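Local coordinates for protein acetyl-CoA C-acetyltransferase (Syntrophomonas wolfei subsp. wolfei, PDB 7N7Z) that probably catalyses the reversible Claisen condensation of two acetyl-CoA molecules to acetoacetyl-CoA and free CoA, at residues 177-182 / 242-247; 319-322 / 326-329; 159-164 / 290-295; 192-197 / 223-228. All coordinates share one frame; numbering follows the deposited sequence.

Interaction 1 (177-182 / 242-247); sequences EECDAL and GGVVTA
C179 meets V244 and D180 faces T246 where helix 176-196 lies beside the loop leading to strand 254-264. Both segments belong to the long excursion between strands 113-121 and 254-264 of the thiolase fold, the region known in this family as the loop domain. The two pairs follow each other along the chains, with C179 CA 7.3 Å from V244 CA and D180 CA 8.7 Å from T246 CA.

The first pair is apolar. C179 directs its side chain at the loop, and SG, held beside its own backbone N by a chi1 of -71°, stops 4.2 Å from V244 CG2. That spacing is ordinary van der Waals packing, and only one methyl of V244 takes part. Outside the pair, C179 also rests on A324 and A325 of helix 324-336, while V244 touches A169 of helix 161-172, which places the contact among three helices.

The second pair is polar and does not bond directly, since D180 OD1 stays 4.3 Å from T246 OG1. The carboxylate is shared out: OD2 takes the salt bridge from R176, and OD1 is left turned to the loop, where N249 ND2 adds a weak hydrogen bond. T246 OG1 in turn accepts from A248 N, so the hydroxyl serves the turn of its own loop as well as the helix.

A single water fills the remaining step, donating to D180 OD1 at 2.6 Å and accepting from T246 OG1 at 2.6 Å, with an angle of about 111° at its oxygen.

Interaction 2 (319-322 / 326-329); sequences VNEA and QVLG
N320 reaches Q326 through water rather than directly: the water donates to N320 O at 2.5 Å and accepts a weak bond from Q326 NE2. The side chain of N320 lies beside H358, a predicted proton acceptor. E321 follows with its aliphatic part against the helix, CB standing 3.5 Å and CG 3.6 Å from V327 CG2, while its carboxylate leaves the contact to bind S186 OG. A322 then supplies the direct polar link. Its N donates to Q326 OE1 at 3.1 Å with an N-H...O angle of 140°, and because the donor sits 40° above the amide plane, the bond misses the lone-pair direction. Q326 presents its amide by bending at chi2 (-106°), which leaves NE2 available to its stronger partner, G293 O. With a leucine here, A322 N and G293 O would probably both lose their side-chain partner, and the water at N320 O one of its bonds.

The sequence from N320 to A322 begins the Asn-Glu-Ala-Phe motif of thiolases, whose asparagine side chain, in relatives, holds a water of an oxyanion hole. Q326, about 3 Å from C388 between side chains, places this loop and the start of helix 324-336 beside the predicted active site.

Interaction 3 (159-164 / 290-295); sequences GHMGMT and KVMGLG
T164 CA and K290 CA come within 5.3 Å, so the first turn of helix 161-172 lies almost against the 3-10 segment at residues 290-294, and T164 CB rests 3.6 Å from K290 O. H160 begins that helix as its N-cap: G162 N donates to ND1 almost straight (176°), in the plane of the imidazole ring.

T164 and M292 carry the side-chain contact, crossing at about a right angle. T164 OG1 is 3.4 Å from M292 SD, but the hydroxyl spends its proton elsewhere, donating at 2.7 Å to a lone pair of M161 O, in the carbonyl plane. A chi1 of 75° turns OG1 back to that carbonyl. M292 curls at chi2 and chi3, which brings its CE to 4.2 Å from M161 SD, a loose methionine pair. Replacing T164 by a valine is likely to leave M161 O without its hydroxyl donor and to remove the contact of OG1 with M292 SD.

M292 also touches C388 and lies about 5 Å, side chain to side chain, from C92. Both cysteines are predicted catalytic residues, so the contact packs the loop-domain helix against the wall of the thiolase active site.

Interaction 4 (192-197 / 223-228); sequences KAVDEG and PIRGAS
D195 OD2 lies over one face of the R225 guanidinium, while V194 CG1 approaches the group obliquely, 3.8 Å from R225 NH2. The carboxylate and guanidinium planes are turned 63° against each other, so this is not the flat, doubly bonded pairing in which both oxygens lie level with the N-H edge. Distances support that reading. D195 OD1 stands off the NH1/NH2 side of the group, raised out of its plane, 2.8 Å from R225 NH1 and 3.0 Å from R225 NH2. The hydrogen bond from NH1 to OD1 is accordingly weak, with an N-H...O angle of 121°, and the salt bridge probably owes more to charge than to direction.

The side chains come from opposite directions. R225 bends at chi2 (-87°) and then runs out along its length, bringing the guanidinium up to the helix. Both charged residues are exposed, whereas V194 is buried beneath them. P223 contributes little to this pair, its ring lying instead on A190 and V191 of the same helix.

The backbones set the frame. The helix ends in a Schellman motif at G197, and R225 and G226 form the central pair of a type II turn from I224 to A227, after which S228 caps helix 229-232. The contact thus fastens the C-terminal end of helix 176-196 to the loop between strand 215-217 and helix 229-232; further back along the same helix, R225 also rests on V191 and A227 on L184.

From the N terminus, residues 159-164 open interaction 3, then 177-182 open interaction 1 and 192-197 open interaction 4. They close in reverse order at 223-228, 242-247 and 290-295, so interaction 4 is nested in interaction 1, and that in interaction 3, without crossing. Interaction 2 follows in series as a short local closure from strand 316-319 into helix 324-336. Interactions 1 and 4 fasten two places on helix 176-196 to later loops, while interaction 3 joins the N-terminal to the C-terminal thiolase domain. Interaction 2 meets interaction 1 through L328 and L182, and interaction 3 through Q326 and G293; interaction 4 stays apart.

Interaction 1 (177-182 / 242-247)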
loop_
_atom_site.group_PDB
_atom_site.type_symbol
_atom_site.label_atom_id
_atom_site.label_comp_id
_atom_site.label_asym_id
_atom_site.label_seq_id
_atom_site.Cartn_x
_atom_site.Cartn_y
_atom_site.Cartn_z
ATOM N N GLU B 177 -10.477 -40.038 7.601
ATOM C CA GLU B 177 -11.098 -40.594 8.800
ATOM C C GLU B 177 -10.106 -40.656 9.955
ATOM O O GLU B 177 -10.435 -40.291 11.090
ATOM C CB GLU B 177 -11.667 -41.981 8.501
ATOM C CG GLU B 177 -13.141 -41.973 8.129
ATOM C CD GLU B 177 -13.382 -41.500 6.709
ATOM O OE1 GLU B 177 -12.604 -41.885 5.811
ATOM O OE2 GLU B 177 -14.351 -40.741 6.493
ATOM N N GLU B 178 -8.885 -41.127 9.688
ATOM C CA GLU B 178 -7.876 -41.172 10.743
ATOM C C GLU B 178 -7.517 -39.770 11.216
ATOM O O GLU B 178 -7.316 -39.542 12.414
ATOM C CB GLU B 178 -6.628 -41.904 10.252
ATOM C CG GLU B 178 -6.770 -43.418 10.195
ATOM C CD GLU B 178 -6.327 -44.004 8.863
ATOM O OE1 GLU B 178 -5.241 -43.619 8.377
ATOM O OE2 GLU B 178 -7.054 -44.858 8.310
ATOM N N CYS B 179 -7.430 -38.814 10.288
ATOM C CA CYS B 179 -7.080 -37.449 10.665
ATOM C C CYS B 179 -8.168 -36.817 11.523
ATOM O O CYS B 179 -7.872 -36.167 12.532
ATOM C CB CYS B 179 -6.835 -36.609 9.413
ATOM S SG CYS B 179 -5.316 -37.019 8.531
ATOM N N ASP B 180 -9.434 -36.990 11.136
ATOM C CA ASP B 180 -10.521 -36.385 11.897
ATOM C C ASP B 180 -10.640 -37.016 13.279
ATOM O O ASP B 180 -10.966 -36.330 14.254
ATOM C CB ASP B 180 -11.835 -36.518 11.128
ATOM C CG ASP B 180 -11.985 -35.469 10.039
ATOM O OD1 ASP B 180 -11.361 -34.391 10.152
ATOM O OD2 ASP B 180 -12.729 -35.721 9.068
ATOM N N ALA B 181 -10.376 -38.321 13.385
ATOM C CA ALA B 181 -10.444 -38.985 14.682
ATOM C C ALA B 181 -9.435 -38.387 15.654
ATOM O O ALA B 181 -9.792 -37.970 16.763
ATOM C CB ALA B 181 -10.206 -40.487 14.511
ATOM N N LEU B 182 -8.162 -38.334 15.254
ATOM C CA LEU B 182 -7.145 -37.733 16.109
ATOM C C LEU B 182 -7.486 -36.282 16.420
ATOM O O LEU B 182 -7.421 -35.848 17.576
ATOM C CB LEU B 182 -5.774 -37.833 15.438
ATOM C CG LEU B 182 -4.579 -37.401 16.292
ATOM C CD1 LEU B 182 -3.367 -38.267 15.992
ATOM C CD2 LEU B 182 -4.248 -35.932 16.070
ATOM N N GLY B 242 -10.006 -32.390 -2.661
ATOM C CA GLY B 242 -10.039 -33.725 -2.097
ATOM C C GLY B 242 -8.944 -33.995 -1.092
ATOM O O GLY B 242 -8.632 -35.158 -0.826
ATOM N N GLY B 243 -8.346 -32.948 -0.526
ATOM C CA GLY B 243 -7.295 -33.138 0.453
ATOM C C GLY B 243 -7.845 -33.489 1.822
ATOM O O GLY B 243 -8.954 -33.107 2.196
ATOM N N VAL B 244 -7.040 -34.235 2.585
ATOM C CA VAL B 244 -7.473 -34.696 3.903
ATOM C C VAL B 244 -7.343 -33.633 4.981
ATOM O O VAL B 244 -7.849 -33.832 6.093
ATOM C CB VAL B 244 -6.675 -35.939 4.344
ATOM C CG1 VAL B 244 -6.836 -37.061 3.328
ATOM C CG2 VAL B 244 -5.199 -35.598 4.541
ATOM N N VAL B 245 -6.685 -32.515 4.694
ATOM C CA VAL B 245 -6.446 -31.477 5.689
ATOM C C VAL B 245 -7.606 -30.491 5.672
ATOM O O VAL B 245 -7.971 -29.961 4.616
ATOM C CB VAL B 245 -5.111 -30.759 5.428
ATOM C CG1 VAL B 245 -4.947 -29.586 6.384
ATOM C CG2 VAL B 245 -3.949 -31.730 5.567
ATOM N N THR B 246 -8.180 -30.242 6.845
ATOM C CA THR B 246 -9.255 -29.282 7.028
ATOM C C THR B 246 -8.853 -28.273 8.096
ATOM O O THR B 246 -7.823 -28.409 8.760
ATOM C CB THR B 246 -10.564 -29.977 7.429
ATOM O OG1 THR B 246 -10.499 -30.374 8.805
ATOM C CG2 THR B 246 -10.809 -31.200 6.564
ATOM N N ALA B 247 -9.688 -27.244 8.254
ATOM C CA ALA B 247 -9.434 -26.245 9.285
ATOM C C ALA B 247 -9.528 -26.848 10.681
ATOM O O ALA B 247 -8.897 -26.343 11.618
ATOM C CB ALA B 247 -10.417 -25.084 9.143
HETATM O O HOH W 1 -12.365 -32.046 9.602
#

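Interaction 2 (319-322 / 326-329)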
loop_
_atom_site.group_PDB
_atom_site.type_symbol
_atom_site.label_atom_id
_atom_site.label_comp_id
_atom_site.label_asym_id
_atom_site.label_seq_id
_atom_site.Cartn_x
_atom_site.Cartn_y
_atom_site.Cartn_z
ATOM N N VAL B 319 4.358 -33.057 22.081
ATOM C CA VAL B 319 4.676 -33.065 20.659
ATOM C C VAL B 319 3.628 -32.214 19.956
ATOM O O VAL B 319 2.455 -32.599 19.875
ATOM C CB VAL B 319 4.714 -34.488 20.088
ATOM C CG1 VAL B 319 5.012 -34.451 18.598
ATOM C CG2 VAL B 319 5.751 -35.324 20.821
ATOM N N ASN B 320 4.048 -31.058 19.452
ATOM C CA ASN B 320 3.118 -30.143 18.806
ATOM C C ASN B 320 2.454 -30.812 17.610
ATOM O O ASN B 320 3.129 -31.353 16.730
ATOM C CB ASN B 320 3.848 -28.876 18.362
ATOM C CG ASN B 320 2.902 -27.811 17.841
ATOM O OD1 ASN B 320 1.951 -27.424 18.521
ATOM N ND2 ASN B 320 3.156 -27.336 16.628
ATOM N N GLU B 321 1.124 -30.774 17.583
ATOM C CA GLU B 321 0.348 -31.302 16.464
ATOM C C GLU B 321 0.087 -30.155 15.497
ATOM O O GLU B 321 -0.818 -29.343 15.709
ATOM C CB GLU B 321 -0.960 -31.922 16.949
ATOM C CG GLU B 321 -0.809 -33.003 18.017
ATOM C CD GLU B 321 -2.118 -33.306 18.726
ATOM O OE1 GLU B 321 -3.035 -32.459 18.673
ATOM O OE2 GLU B 321 -2.232 -34.393 19.333
ATOM N N ALA B 322 0.890 -30.075 14.434
ATOM C CA ALA B 322 0.649 -29.071 13.403
ATOM C C ALA B 322 -0.530 -29.461 12.521
ATOM O O ALA B 322 -1.385 -28.624 12.211
ATOM C CB ALA B 322 1.905 -28.872 12.554
ATOM N N GLN B 326 0.078 -34.901 9.824
ATOM C CA GLN B 326 1.482 -34.743 10.189
ATOM C C GLN B 326 1.837 -35.605 11.393
ATOM O O GLN B 326 2.883 -36.264 11.409
ATOM C CB GLN B 326 1.780 -33.269 10.473
ATOM C CG GLN B 326 3.205 -32.992 10.924
ATOM C CD GLN B 326 3.316 -32.684 12.410
ATOM O OE1 GLN B 326 2.314 -32.475 13.095
ATOM N NE2 GLN B 326 4.545 -32.650 12.911
ATOM N N VAL B 327 0.973 -35.617 12.409
ATOM C CA VAL B 327 1.229 -36.430 13.597
ATOM C C VAL B 327 1.224 -37.909 13.235
ATOM O O VAL B 327 2.161 -38.650 13.555
ATOM C CB VAL B 327 0.193 -36.121 14.691
ATOM C CG1 VAL B 327 0.468 -36.958 15.937
ATOM C CG2 VAL B 327 0.191 -34.642 15.020
ATOM N N LEU B 328 0.160 -38.363 12.569
ATOM C CA LEU B 328 0.074 -39.772 12.198
ATOM C C LEU B 328 1.253 -40.190 11.329
ATOM O O LEU B 328 1.649 -41.360 11.344
ATOM C CB LEU B 328 -1.248 -40.042 11.481
ATOM C CG LEU B 328 -2.518 -39.769 12.293
ATOM C CD1 LEU B 328 -3.748 -40.183 11.503
ATOM C CD2 LEU B 328 -2.493 -40.481 13.640
ATOM N N GLY B 329 1.827 -39.253 10.573
ATOM C CA GLY B 329 3.057 -39.552 9.861
ATOM C C GLY B 329 4.233 -39.721 10.804
ATOM O O GLY B 329 5.097 -40.576 10.588
HETATM O O HOH W 2 4.818 -30.351 15.163
#

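Interaction 3 (159-164 / 290-295)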
loop_
_atom_site.group_PDB
_atom_site.type_symbol
_atom_site.label_atom_id
_atom_site.label_comp_id
_atom_site.label_asym_id
_atom_site.label_seq_id
_atom_site.Cartn_x
_atom_site.Cartn_y
_atom_site.Cartn_z
ATOM N N GLY B 159 4.188 -24.404 -1.482
ATOM C CA GLY B 159 2.896 -23.886 -1.089
ATOM C C GLY B 159 2.750 -23.842 0.416
ATOM O O GLY B 159 3.722 -23.984 1.162
ATOM N N HIS B 160 1.506 -23.638 0.849
ATOM C CA HIS B 160 1.169 -23.546 2.265
ATOM C C HIS B 160 1.695 -24.742 3.047
ATOM O O HIS B 160 1.928 -25.812 2.475
ATOM C CB HIS B 160 -0.351 -23.442 2.430
ATOM C CG HIS B 160 -0.781 -22.749 3.685
ATOM N ND1 HIS B 160 -0.786 -23.371 4.915
ATOM C CD2 HIS B 160 -1.232 -21.491 3.898
ATOM C CE1 HIS B 160 -1.216 -22.523 5.832
ATOM N NE2 HIS B 160 -1.493 -21.375 5.241
ATOM N N MET B 161 1.886 -24.570 4.359
ATOM C CA MET B 161 2.283 -25.698 5.196
ATOM C C MET B 161 1.302 -26.854 5.051
ATOM O O MET B 161 1.701 -28.024 5.082
ATOM C CB MET B 161 2.371 -25.265 6.660
ATOM C CG MET B 161 3.489 -24.284 6.961
ATOM S SD MET B 161 5.129 -25.007 6.785
ATOM C CE MET B 161 6.131 -23.531 6.620
ATOM N N GLY B 162 0.013 -26.544 4.895
ATOM C CA GLY B 162 -0.979 -27.593 4.740
ATOM C C GLY B 162 -0.671 -28.535 3.594
ATOM O O GLY B 162 -1.006 -29.720 3.652
ATOM N N MET B 163 -0.028 -28.026 2.540
ATOM C CA MET B 163 0.332 -28.883 1.415
ATOM C C MET B 163 1.354 -29.932 1.832
ATOM O O MET B 163 1.280 -31.088 1.397
ATOM C CB MET B 163 0.872 -28.038 0.261
ATOM C CG MET B 163 -0.067 -26.933 -0.194
ATOM S SD MET B 163 -1.593 -27.569 -0.913
ATOM C CE MET B 163 -1.131 -27.685 -2.640
ATOM N N THR B 164 2.318 -29.552 2.676
ATOM C CA THR B 164 3.301 -30.524 3.142
ATOM C C THR B 164 2.656 -31.586 4.021
ATOM O O THR B 164 3.107 -32.736 4.034
ATOM C CB THR B 164 4.430 -29.823 3.900
ATOM O OG1 THR B 164 3.974 -29.436 5.202
ATOM C CG2 THR B 164 4.902 -28.591 3.134
ATOM N N LYS B 290 9.544 -30.483 1.932
ATOM C CA LYS B 290 8.263 -30.951 1.416
ATOM C C LYS B 290 7.589 -31.966 2.331
ATOM O O LYS B 290 6.420 -32.296 2.103
ATOM C CB LYS B 290 8.463 -31.548 0.021
ATOM C CG LYS B 290 9.131 -30.588 -0.956
ATOM C CD LYS B 290 8.926 -31.011 -2.403
ATOM C CE LYS B 290 7.702 -30.347 -3.019
ATOM N NZ LYS B 290 6.433 -31.006 -2.597
ATOM N N VAL B 291 8.285 -32.466 3.351
ATOM C CA VAL B 291 7.682 -33.337 4.353
ATOM C C VAL B 291 8.174 -32.895 5.724
ATOM O O VAL B 291 8.511 -33.724 6.578
ATOM C CB VAL B 291 8.009 -34.819 4.090
ATOM C CG1 VAL B 291 7.230 -35.323 2.882
ATOM C CG2 VAL B 291 9.505 -35.011 3.890
ATOM N N MET B 292 8.216 -31.576 5.938
ATOM C CA MET B 292 8.726 -31.029 7.190
ATOM C C MET B 292 8.036 -31.635 8.404
ATOM O O MET B 292 8.620 -31.677 9.493
ATOM C CB MET B 292 8.561 -29.504 7.202
ATOM C CG MET B 292 7.187 -28.993 6.762
ATOM S SD MET B 292 5.879 -29.288 7.969
ATOM C CE MET B 292 6.365 -28.161 9.270
ATOM N N GLY B 293 6.801 -32.112 8.239
ATOM C CA GLY B 293 6.046 -32.598 9.381
ATOM C C GLY B 293 6.717 -33.741 10.115
ATOM O O GLY B 293 6.478 -33.940 11.308
ATOM N N LEU B 294 7.562 -34.503 9.424
ATOM C CA LEU B 294 8.198 -35.671 10.020
ATOM C C LEU B 294 9.432 -35.330 10.846
ATOM O O LEU B 294 10.087 -36.247 11.352
ATOM C CB LEU B 294 8.580 -36.670 8.924
ATOM C CG LEU B 294 7.459 -37.045 7.952
ATOM C CD1 LEU B 294 8.007 -37.847 6.783
ATOM C CD2 LEU B 294 6.363 -37.817 8.673
ATOM N N GLY B 295 9.761 -34.048 10.996
ATOM C CA GLY B 295 10.934 -33.634 11.731
ATOM C C GLY B 295 11.049 -34.255 13.110
ATOM O O GLY B 295 12.110 -34.753 13.501
#

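Interaction 4 (192-197 / 223-228)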
loop_
_atom_site.group_PDB
_atom_site.type_symbol
_atom_site.label_atom_id
_atom_site.label_comp_id
_atom_site.label_asym_id
_atom_site.label_seq_id
_atom_site.Cartn_x
_atom_site.Cartn_y
_atom_site.Cartn_z
ATOM N N LYS B 192 -11.632 -30.020 27.451
ATOM C CA LYS B 192 -11.629 -30.590 28.794
ATOM C C LYS B 192 -10.702 -29.810 29.721
ATOM O O LYS B 192 -11.125 -29.303 30.767
ATOM C CB LYS B 192 -11.210 -32.061 28.723
ATOM C CG LYS B 192 -11.395 -32.836 30.017
ATOM C CD LYS B 192 -11.276 -34.339 29.775
ATOM C CE LYS B 192 -10.829 -35.091 31.025
ATOM N NZ LYS B 192 -9.801 -36.129 30.717
ATOM N N ALA B 193 -9.428 -29.699 29.343
ATOM C CA ALA B 193 -8.447 -29.067 30.218
ATOM C C ALA B 193 -8.718 -27.581 30.407
ATOM O O ALA B 193 -8.461 -27.040 31.488
ATOM C CB ALA B 193 -7.042 -29.272 29.657
ATOM N N VAL B 194 -9.221 -26.903 29.375
ATOM C CA VAL B 194 -9.498 -25.475 29.493
ATOM C C VAL B 194 -10.555 -25.230 30.563
ATOM O O VAL B 194 -10.347 -24.456 31.505
ATOM C CB VAL B 194 -9.930 -24.897 28.133
ATOM C CG1 VAL B 194 -10.648 -23.567 28.318
ATOM C CG2 VAL B 194 -8.728 -24.734 27.220
ATOM N N ASP B 195 -11.705 -25.893 30.436
ATOM C CA ASP B 195 -12.802 -25.647 31.364
ATOM C C ASP B 195 -12.467 -26.125 32.771
ATOM O O ASP B 195 -12.941 -25.539 33.750
ATOM C CB ASP B 195 -14.074 -26.326 30.859
ATOM C CG ASP B 195 -14.463 -25.870 29.467
ATOM O OD1 ASP B 195 -14.404 -24.651 29.201
ATOM O OD2 ASP B 195 -14.829 -26.731 28.638
ATOM N N GLU B 196 -11.658 -27.177 32.896
ATOM C CA GLU B 196 -11.292 -27.697 34.206
ATOM C C GLU B 196 -10.180 -26.898 34.872
ATOM O O GLU B 196 -9.863 -27.165 36.037
ATOM C CB GLU B 196 -10.869 -29.164 34.086
ATOM C CG GLU B 196 -12.004 -30.097 33.685
ATOM C CD GLU B 196 -11.531 -31.510 33.400
ATOM O OE1 GLU B 196 -10.302 -31.725 33.325
ATOM O OE2 GLU B 196 -12.390 -32.406 33.256
ATOM N N GLY B 197 -9.583 -25.934 34.173
ATOM C CA GLY B 197 -8.565 -25.094 34.769
ATOM C C GLY B 197 -7.189 -25.711 34.841
ATOM O O GLY B 197 -6.378 -25.288 35.671
ATOM N N PRO B 223 -10.070 -24.037 20.789
ATOM C CA PRO B 223 -10.704 -25.349 20.591
ATOM C C PRO B 223 -12.162 -25.224 20.177
ATOM O O PRO B 223 -12.879 -24.312 20.597
ATOM C CB PRO B 223 -10.563 -26.030 21.958
ATOM C CG PRO B 223 -10.354 -24.944 22.926
ATOM C CD PRO B 223 -9.674 -23.831 22.196
ATOM N N ILE B 224 -12.596 -26.164 19.342
ATOM C CA ILE B 224 -13.955 -26.181 18.814
ATOM C C ILE B 224 -14.843 -26.941 19.790
ATOM O O ILE B 224 -14.614 -28.125 20.061
ATOM C CB ILE B 224 -14.005 -26.818 17.416
ATOM C CG1 ILE B 224 -12.836 -26.335 16.552
ATOM C CG2 ILE B 224 -15.330 -26.491 16.739
ATOM C CD1 ILE B 224 -12.712 -27.062 15.223
ATOM N N ARG B 225 -15.862 -26.263 20.310
ATOM C CA ARG B 225 -16.751 -26.865 21.291
ATOM C C ARG B 225 -17.786 -27.753 20.610
ATOM O O ARG B 225 -18.241 -27.477 19.497
ATOM C CB ARG B 225 -17.454 -25.782 22.110
ATOM C CG ARG B 225 -16.505 -24.829 22.817
ATOM C CD ARG B 225 -16.100 -25.361 24.182
ATOM N NE ARG B 225 -15.041 -24.559 24.785
ATOM C CZ ARG B 225 -15.035 -24.125 26.040
ATOM N NH1 ARG B 225 -16.025 -24.397 26.874
ATOM N NH2 ARG B 225 -14.007 -23.400 26.469
ATOM N N GLY B 226 -18.151 -28.834 21.295
ATOM C CA GLY B 226 -19.150 -29.742 20.774
ATOM C C GLY B 226 -18.713 -30.535 19.567
ATOM O O GLY B 226 -19.561 -31.031 18.823
ATOM N N ALA B 227 -17.408 -30.672 19.350
ATOM C CA ALA B 227 -16.922 -31.419 18.199
ATOM C C ALA B 227 -17.358 -32.876 18.283
ATOM O O ALA B 227 -17.307 -33.499 19.347
ATOM C CB ALA B 227 -15.398 -31.331 18.115
ATOM N N SER B 228 -17.799 -33.412 17.149
ATOM C CA SER B 228 -18.151 -34.818 17.023
ATOM C C SER B 228 -17.508 -35.373 15.759
ATOM O O SER B 228 -17.118 -34.627 14.857
ATOM C CB SER B 228 -19.671 -35.023 16.979
ATOM O OG SER B 228 -20.187 -34.734 15.691
#